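P800 reaction center core protein (PDB 5V8K) forms the core of a homodimeric photosynthetic reaction center, holding bacteriochlorophylls and an iron-sulfur cluster for light-driven charge separation and electron transfer. Local coordinates at residues V331-A336 with G465-V470; I341-A346 with A472-I477. All blocks are in the same frame, centred on the assembly; numbering follows the deposited sequence.

Contact 1: residues V331-A336 with G465-V470. With GBF (Bacteriochlorophyll g), chain D.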
loop_
_atom_site.group_PDB
_atom_site.type_symbol
_atom_site.label_atom_id
_atom_site.label_comp_id
_atom_site.label_asym_id
_atom_site.label_seq_id
_atom_site.Cartn_x
_atom_site.Cartn_y
_atom_site.Cartn_z
ATOM N N VAL A 331 -11.568 -14.935 15.408
ATOM C CA VAL A 331 -10.840 -15.875 16.251
ATOM C C VAL A 331 -9.351 -15.908 15.875
ATOM O O VAL A 331 -8.477 -15.782 16.745
ATOM C CB VAL A 331 -11.485 -17.270 16.143
ATOM C CG1 VAL A 331 -10.612 -18.313 16.729
ATOM C CG2 VAL A 331 -12.849 -17.306 16.871
ATOM N N SER A 332 -9.047 -16.056 14.568
ATOM C CA SER A 332 -7.668 -16.224 14.106
ATOM C C SER A 332 -6.871 -14.929 14.272
ATOM O O SER A 332 -5.843 -14.918 14.948
ATOM C CB SER A 332 -7.640 -16.708 12.642
ATOM O OG SER A 332 -8.202 -15.771 11.735
ATOM N N TYR A 333 -7.364 -13.810 13.728
ATOM C CA TYR A 333 -6.615 -12.566 13.798
ATOM C C TYR A 333 -6.638 -11.981 15.207
ATOM O O TYR A 333 -5.684 -11.320 15.624
ATOM C CB TYR A 333 -7.141 -11.579 12.751
ATOM C CG TYR A 333 -6.742 -11.960 11.317
ATOM C CD1 TYR A 333 -7.385 -12.990 10.644
ATOM C CD2 TYR A 333 -5.710 -11.314 10.664
ATOM C CE1 TYR A 333 -6.998 -13.372 9.354
ATOM C CE2 TYR A 333 -5.318 -11.690 9.355
ATOM C CZ TYR A 333 -5.978 -12.711 8.727
ATOM O OH TYR A 333 -5.622 -13.101 7.474
ATOM N N GLY A 334 -7.705 -12.202 15.969
ATOM C CA GLY A 334 -7.696 -11.734 17.332
ATOM C C GLY A 334 -6.700 -12.486 18.202
ATOM O O GLY A 334 -5.937 -11.884 18.969
ATOM N N ILE A 335 -6.702 -13.815 18.108
ATOM C CA ILE A 335 -5.705 -14.591 18.840
ATOM C C ILE A 335 -4.298 -14.190 18.422
ATOM O O ILE A 335 -3.408 -14.005 19.270
ATOM C CB ILE A 335 -5.925 -16.098 18.647
ATOM C CG1 ILE A 335 -7.115 -16.574 19.477
ATOM C CG2 ILE A 335 -4.684 -16.889 19.107
ATOM C CD1 ILE A 335 -7.521 -17.983 19.131
ATOM N N ALA A 336 -4.055 -14.098 17.101
ATOM C CA ALA A 336 -2.692 -13.868 16.639
ATOM C C ALA A 336 -2.241 -12.469 16.998
ATOM O O ALA A 336 -1.041 -12.243 17.171
ATOM C CB ALA A 336 -2.571 -14.094 15.125
ATOM N N GLY A 465 1.112 -18.724 14.820
ATOM C CA GLY A 465 0.536 -18.332 16.089
ATOM C C GLY A 465 0.655 -16.861 16.419
ATOM O O GLY A 465 -0.006 -16.400 17.356
ATOM N N SER A 466 1.408 -16.112 15.619
ATOM C CA SER A 466 1.844 -14.766 15.946
ATOM C C SER A 466 2.283 -14.120 14.641
ATOM O O SER A 466 2.669 -14.817 13.705
ATOM C CB SER A 466 2.982 -14.799 16.991
ATOM O OG SER A 466 3.495 -13.498 17.242
ATOM N N PHE A 467 2.235 -12.780 14.580
ATOM C CA PHE A 467 2.731 -12.092 13.401
ATOM C C PHE A 467 4.251 -11.880 13.463
ATOM O O PHE A 467 4.870 -11.599 12.423
ATOM C CB PHE A 467 2.027 -10.721 13.193
ATOM C CG PHE A 467 0.535 -10.789 13.075
ATOM C CD1 PHE A 467 -0.075 -11.811 12.381
ATOM C CD2 PHE A 467 -0.259 -9.824 13.688
ATOM C CE1 PHE A 467 -1.442 -11.871 12.274
ATOM C CE2 PHE A 467 -1.628 -9.870 13.586
ATOM C CZ PHE A 467 -2.228 -10.906 12.879
ATOM N N VAL A 468 4.864 -11.989 14.639
ATOM C CA VAL A 468 6.309 -11.853 14.800
ATOM C C VAL A 468 6.898 -13.151 15.319
ATOM O O VAL A 468 6.162 -14.113 15.569
ATOM C CB VAL A 468 6.671 -10.685 15.731
ATOM C CG1 VAL A 468 6.178 -9.391 15.136
ATOM C CG2 VAL A 468 6.066 -10.874 17.077
ATOM N N ALA A 469 8.226 -13.190 15.467
ATOM C CA ALA A 469 8.907 -14.361 16.007
ATOM C C ALA A 469 8.549 -14.588 17.464
ATOM O O ALA A 469 8.385 -13.643 18.238
ATOM C CB ALA A 469 10.436 -14.234 15.890
ATOM N N VAL A 470 8.426 -15.873 17.816
ATOM C CA VAL A 470 8.152 -16.303 19.176
ATOM C C VAL A 470 9.242 -15.809 20.111
ATOM O O VAL A 470 10.435 -16.037 19.875
ATOM C CB VAL A 470 8.068 -17.833 19.226
ATOM C CG1 VAL A 470 7.841 -18.299 20.632
ATOM C CG2 VAL A 470 6.966 -18.360 18.327
HETATM MG MG GBF D . -4.700 -6.869 5.179
HETATM C CHA GBF D . -1.826 -5.312 6.459
HETATM C CHB GBF D . -5.333 -7.995 8.223
HETATM C CHC GBF D . -7.896 -7.470 4.007
HETATM C CHD GBF D . -4.074 -5.201 2.108
HETATM N NA GBF D . -3.742 -6.802 6.940
HETATM C C1A GBF D . -2.520 -6.318 7.311
HETATM C C2A GBF D . -1.966 -6.614 8.695
HETATM C C3A GBF D . -3.133 -7.446 9.239
HETATM C C4A GBF D . -4.118 -7.441 8.043
HETATM C CMA GBF D . -2.629 -8.834 9.575
HETATM C CAA GBF D . -1.617 -5.483 9.675
HETATM C CBA GBF D . -0.845 -6.052 10.865
HETATM C CGA GBF D . -1.757 -6.085 12.089
HETATM O O1A GBF D . -2.920 -5.674 12.097
HETATM O O2A GBF D . -1.153 -6.516 13.316
HETATM N NB GBF D . -6.395 -7.562 6.038
HETATM C C1B GBF D . -6.467 -8.106 7.266
HETATM C C2B GBF D . -7.749 -8.663 7.452
HETATM C C3B GBF D . -8.431 -8.484 6.252
HETATM C C4B GBF D . -7.538 -7.823 5.390
HETATM C CMB GBF D . -8.210 -9.350 8.693
HETATM C CAB GBF D . -9.774 -8.941 5.859
HETATM C CBB GBF D . -10.514 -9.799 6.462
HETATM N NC GBF D . -5.784 -6.319 3.504
HETATM C C1C GBF D . -6.967 -6.781 3.113
HETATM C C2C GBF D . -7.571 -6.665 1.736
HETATM C C3C GBF D . -6.322 -6.008 1.300
HETATM C C4C GBF D . -5.361 -5.848 2.289
HETATM C CMC GBF D . -7.925 -7.994 1.114
HETATM C CAC GBF D . -6.075 -5.552 -0.081
HETATM C CBC GBF D . -7.068 -5.628 -1.261
HETATM N ND GBF D . -3.346 -5.672 4.368
HETATM C C1D GBF D . -3.172 -5.008 3.247
HETATM C C2D GBF D . -2.050 -3.906 3.092
HETATM C C3D GBF D . -1.632 -4.190 4.396
HETATM C C4D GBF D . -2.327 -5.173 5.141
HETATM C CMD GBF D . -1.676 -3.031 1.946
HETATM C CAD GBF D . -0.490 -3.826 5.243
HETATM O OBD GBF D . 0.302 -2.808 5.203
HETATM C CBD GBF D . -0.594 -4.508 6.580
HETATM C CGD GBF D . 0.683 -5.277 6.843
HETATM O O1D GBF D . 0.836 -6.489 6.700
HETATM O O2D GBF D . 1.847 -4.513 7.229
HETATM C CED GBF D . 3.107 -5.161 7.295
HETATM C C1 GBF D . -1.901 -6.515 14.522
HETATM C C2 GBF D . -1.963 -5.135 15.088
HETATM C C3 GBF D . -1.195 -4.784 16.129
HETATM C C4 GBF D . -0.206 -5.767 16.691
HETATM C C5 GBF D . -1.288 -3.394 16.690
HETATM C C6 GBF D . -1.901 -3.350 18.098
HETATM C C7 GBF D . -3.384 -3.675 18.030
HETATM C C8 GBF D . -4.348 -2.950 18.616
HETATM C C9 GBF D . -4.062 -1.698 19.357
HETATM C C10 GBF D . -5.787 -3.353 18.451
HETATM C C11 GBF D . -6.144 -2.992 17.021
HETATM C C12 GBF D . -6.210 -1.497 16.944
HETATM C C13 GBF D . -5.703 -0.795 15.932
HETATM C C14 GBF D . -5.867 0.675 15.990
HETATM C C15 GBF D . -4.978 -1.402 14.795
HETATM O O HOH W 1 -3.816 -9.141 4.330
#
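Tyr333 and Phe467 belong to the wall of a bacteriochlorophyll g' pocket, and both also touch a bacteriochlorophyll g. Their rings meet obliquely, Tyr333 CD2 lying 4.1 Å from Phe467 CZ. Methyl CMB of the bacteriochlorophyll g sits over the centre of one Tyr333 face, 3.7 Å above the plane. Methyl CMA of the same pigment comes to the edge of that ring and also lies over one face of Phe467. The opposite face of Phe467 is under Ala336 O, which is offset toward the rim. Ala336 CB packs on Phe467 CE1 at 3.8 Å. In this PsaA/PsaB-family fold the contact joins helix 311-344, predicted to be transmembrane in this part, to the loop between helices 449-459 and 475-488. Phe467 CG is anti to its carbonyl carbon (chi1 -57°), which sends the ring back toward the helix. On its pigment side, CE2 of Phe467 lies 3.4 Å from the ester oxygen O2A of the bacteriochlorophyll g. The loop is anchored by hydrogen bonds from Phe467 N to Thr340 OG1 and from Asn339 ND2 to Gly465 O.

Contact 2: residues I341-A346 with A472-I477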
loop_
_atom_site.group_PDB
_atom_site.type_symbol
_atom_site.label_atom_id
_atom_site.label_comp_id
_atom_site.label_asym_id
_atom_site.label_seq_id
_atom_site.Cartn_x
_atom_site.Cartn_y
_atom_site.Cartn_z
ATOM N N ILE A 341 1.274 -9.108 20.393
ATOM C CA ILE A 341 1.528 -8.108 21.428
ATOM C C ILE A 341 2.359 -8.716 22.546
ATOM O O ILE A 341 3.271 -8.079 23.067
ATOM C CB ILE A 341 0.197 -7.529 21.945
ATOM C CG1 ILE A 341 -0.383 -6.604 20.883
ATOM C CG2 ILE A 341 0.356 -6.756 23.253
ATOM C CD1 ILE A 341 -1.798 -6.180 21.236
ATOM N N ALA A 342 2.049 -9.960 22.921
ATOM C CA ALA A 342 2.813 -10.706 23.914
ATOM C C ALA A 342 4.271 -10.947 23.470
ATOM O O ALA A 342 5.202 -10.704 24.239
ATOM C CB ALA A 342 2.091 -12.037 24.201
ATOM N N ASP A 343 4.481 -11.445 22.239
ATOM C CA ASP A 343 5.832 -11.652 21.708
ATOM C C ASP A 343 6.613 -10.339 21.625
ATOM O O ASP A 343 7.813 -10.306 21.892
ATOM C CB ASP A 343 5.758 -12.311 20.322
ATOM C CG ASP A 343 5.555 -13.812 20.372
ATOM O OD1 ASP A 343 6.100 -14.458 21.299
ATOM O OD2 ASP A 343 4.826 -14.348 19.485
ATOM N N ILE A 344 5.964 -9.261 21.196
ATOM C CA ILE A 344 6.643 -7.987 21.016
ATOM C C ILE A 344 7.198 -7.490 22.343
ATOM O O ILE A 344 8.355 -7.066 22.422
ATOM C CB ILE A 344 5.696 -6.956 20.388
ATOM C CG1 ILE A 344 5.521 -7.207 18.868
ATOM C CG2 ILE A 344 6.208 -5.512 20.586
ATOM C CD1 ILE A 344 4.379 -6.360 18.254
ATOM N N HIS A 345 6.374 -7.548 23.413
ATOM C CA HIS A 345 6.655 -6.881 24.672
ATOM C C HIS A 345 7.229 -7.822 25.718
ATOM O O HIS A 345 7.281 -7.459 26.897
ATOM C CB HIS A 345 5.384 -6.194 25.213
ATOM C CG HIS A 345 4.912 -5.058 24.365
ATOM N ND1 HIS A 345 4.005 -5.222 23.344
ATOM C CD2 HIS A 345 5.237 -3.746 24.366
ATOM C CE1 HIS A 345 3.786 -4.060 22.750
ATOM N NE2 HIS A 345 4.535 -3.150 23.341
ATOM N N ALA A 346 7.680 -9.008 25.322
ATOM C CA ALA A 346 8.012 -10.050 26.295
ATOM C C ALA A 346 9.129 -9.631 27.244
ATOM O O ALA A 346 9.170 -10.093 28.393
ATOM C CB ALA A 346 8.393 -11.329 25.551
ATOM N N ALA A 472 11.333 -15.549 23.859
ATOM C CA ALA A 472 11.921 -16.579 24.710
ATOM C C ALA A 472 10.982 -17.132 25.767
ATOM O O ALA A 472 10.982 -18.357 25.964
ATOM C CB ALA A 472 13.181 -16.036 25.384
ATOM N N PRO A 473 10.177 -16.324 26.476
ATOM C CA PRO A 473 9.257 -16.892 27.471
ATOM C C PRO A 473 8.274 -17.912 26.906
ATOM O O PRO A 473 7.691 -18.682 27.669
ATOM C CB PRO A 473 8.509 -15.659 28.004
ATOM C CG PRO A 473 9.387 -14.492 27.703
ATOM C CD PRO A 473 10.174 -14.843 26.480
ATOM N N TYR A 474 8.052 -17.924 25.583
ATOM C CA TYR A 474 7.090 -18.844 24.978
ATOM C C TYR A 474 7.765 -19.957 24.169
ATOM O O TYR A 474 7.100 -20.651 23.392
ATOM C CB TYR A 474 6.096 -18.053 24.116
ATOM C CG TYR A 474 5.565 -16.833 24.831
ATOM C CD1 TYR A 474 4.822 -16.957 26.006
ATOM C CD2 TYR A 474 5.824 -15.559 24.362
ATOM C CE1 TYR A 474 4.339 -15.849 26.671
ATOM C CE2 TYR A 474 5.330 -14.436 25.019
ATOM C CZ TYR A 474 4.585 -14.594 26.173
ATOM O OH TYR A 474 4.115 -13.490 26.834
ATOM N N ASN A 475 9.068 -20.158 24.363
ATOM C CA ASN A 475 9.824 -21.095 23.538
ATOM C C ASN A 475 9.328 -22.523 23.686
ATOM O O ASN A 475 9.346 -23.287 22.722
ATOM C CB ASN A 475 11.304 -21.016 23.892
ATOM C CG ASN A 475 12.164 -21.841 22.956
ATOM O OD1 ASN A 475 12.751 -22.837 23.356
ATOM N ND2 ASN A 475 12.178 -21.465 21.693
ATOM N N ASP A 476 8.859 -22.892 24.866
ATOM C CA ASP A 476 8.364 -24.249 25.080
ATOM C C ASP A 476 7.213 -24.580 24.144
ATOM O O ASP A 476 7.084 -25.722 23.686
ATOM C CB ASP A 476 7.940 -24.425 26.555
ATOM C CG ASP A 476 6.937 -23.352 27.033
ATOM O OD1 ASP A 476 6.996 -22.175 26.586
ATOM O OD2 ASP A 476 6.075 -23.685 27.889
ATOM N N ILE A 477 6.366 -23.587 23.841
ATOM C CA ILE A 477 5.211 -23.820 22.985
ATOM C C ILE A 477 5.671 -24.055 21.554
ATOM O O ILE A 477 5.162 -24.937 20.847
ATOM C CB ILE A 477 4.241 -22.631 23.082
ATOM C CG1 ILE A 477 3.606 -22.588 24.473
ATOM C CG2 ILE A 477 3.156 -22.713 22.019
ATOM C CD1 ILE A 477 2.938 -21.240 24.800
HETATM O O HOH W 2 4.685 -10.800 27.176
#
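CG and CD of Pro473 each lie 4.0 Å from Ala346 CB. This is apolar packing at the more exposed side of the contact. Pro473 also places its CB over the centre of one face of the Tyr474 ring. Tyr474 follows at the N-cap position of helix 475-488 and contributes the largest share of the buried surface in this contact. Its CG is anti to the carbonyl carbon (chi1 -47°), and the ring reaches across to the end of helix 311-344. Asp343 OD1 approaches the ring at its edge, near the ring plane, 3.3 Å from Tyr474 CD2. The carboxylate and ring planes are 69° apart. OD1 of Asp343 is hydrogen-bonded to Ala471 N, and OD2 to Ser466 OG and Tyr358 OH; together they hold the carboxylate beside the ring. Further out, Tyr474 OH touches Ala342 CB at 3.6 Å. A water donates to Tyr474 OH at 2.8 Å and to Ala342 O at 3.0 Å, bridging the two segments. The hydroxyl is also hydrogen-bonded to Met356 O, so it has two partners, the water and that carbonyl. Beyond Tyr474, Ile477 N bonds to Tyr474 O as the helix gets under way. The contact thus joins the C-terminal end of helix 311-344 to the start of helix 475-488. Helix 520-539 of the second subunit lies against the same helix end, where His345 NE2 is hydrogen-bonded to His520 of that subunit.

How the contacts relate
Both contacts use helix 311-344, and their centres are 11 Å apart on the same side of the chain's centre. Contact 1 lies nearer that centre, about 26 Å from it, and contact 2 about 35 Å. Along the chain the segments alternate: 331-336 and 341-346 come first, then 465-470 and 472-477. The helix end is therefore matched in the same order by the loop and by the start of helix 475-488. Asp343 ties the two contacts together, with its OD2 2.7 Å from Ser466 OG in a probable hydrogen bond. Together the contacts fasten residues 465-477 along the last turns of helix 311-344, from beside the pigments to the subunit boundary.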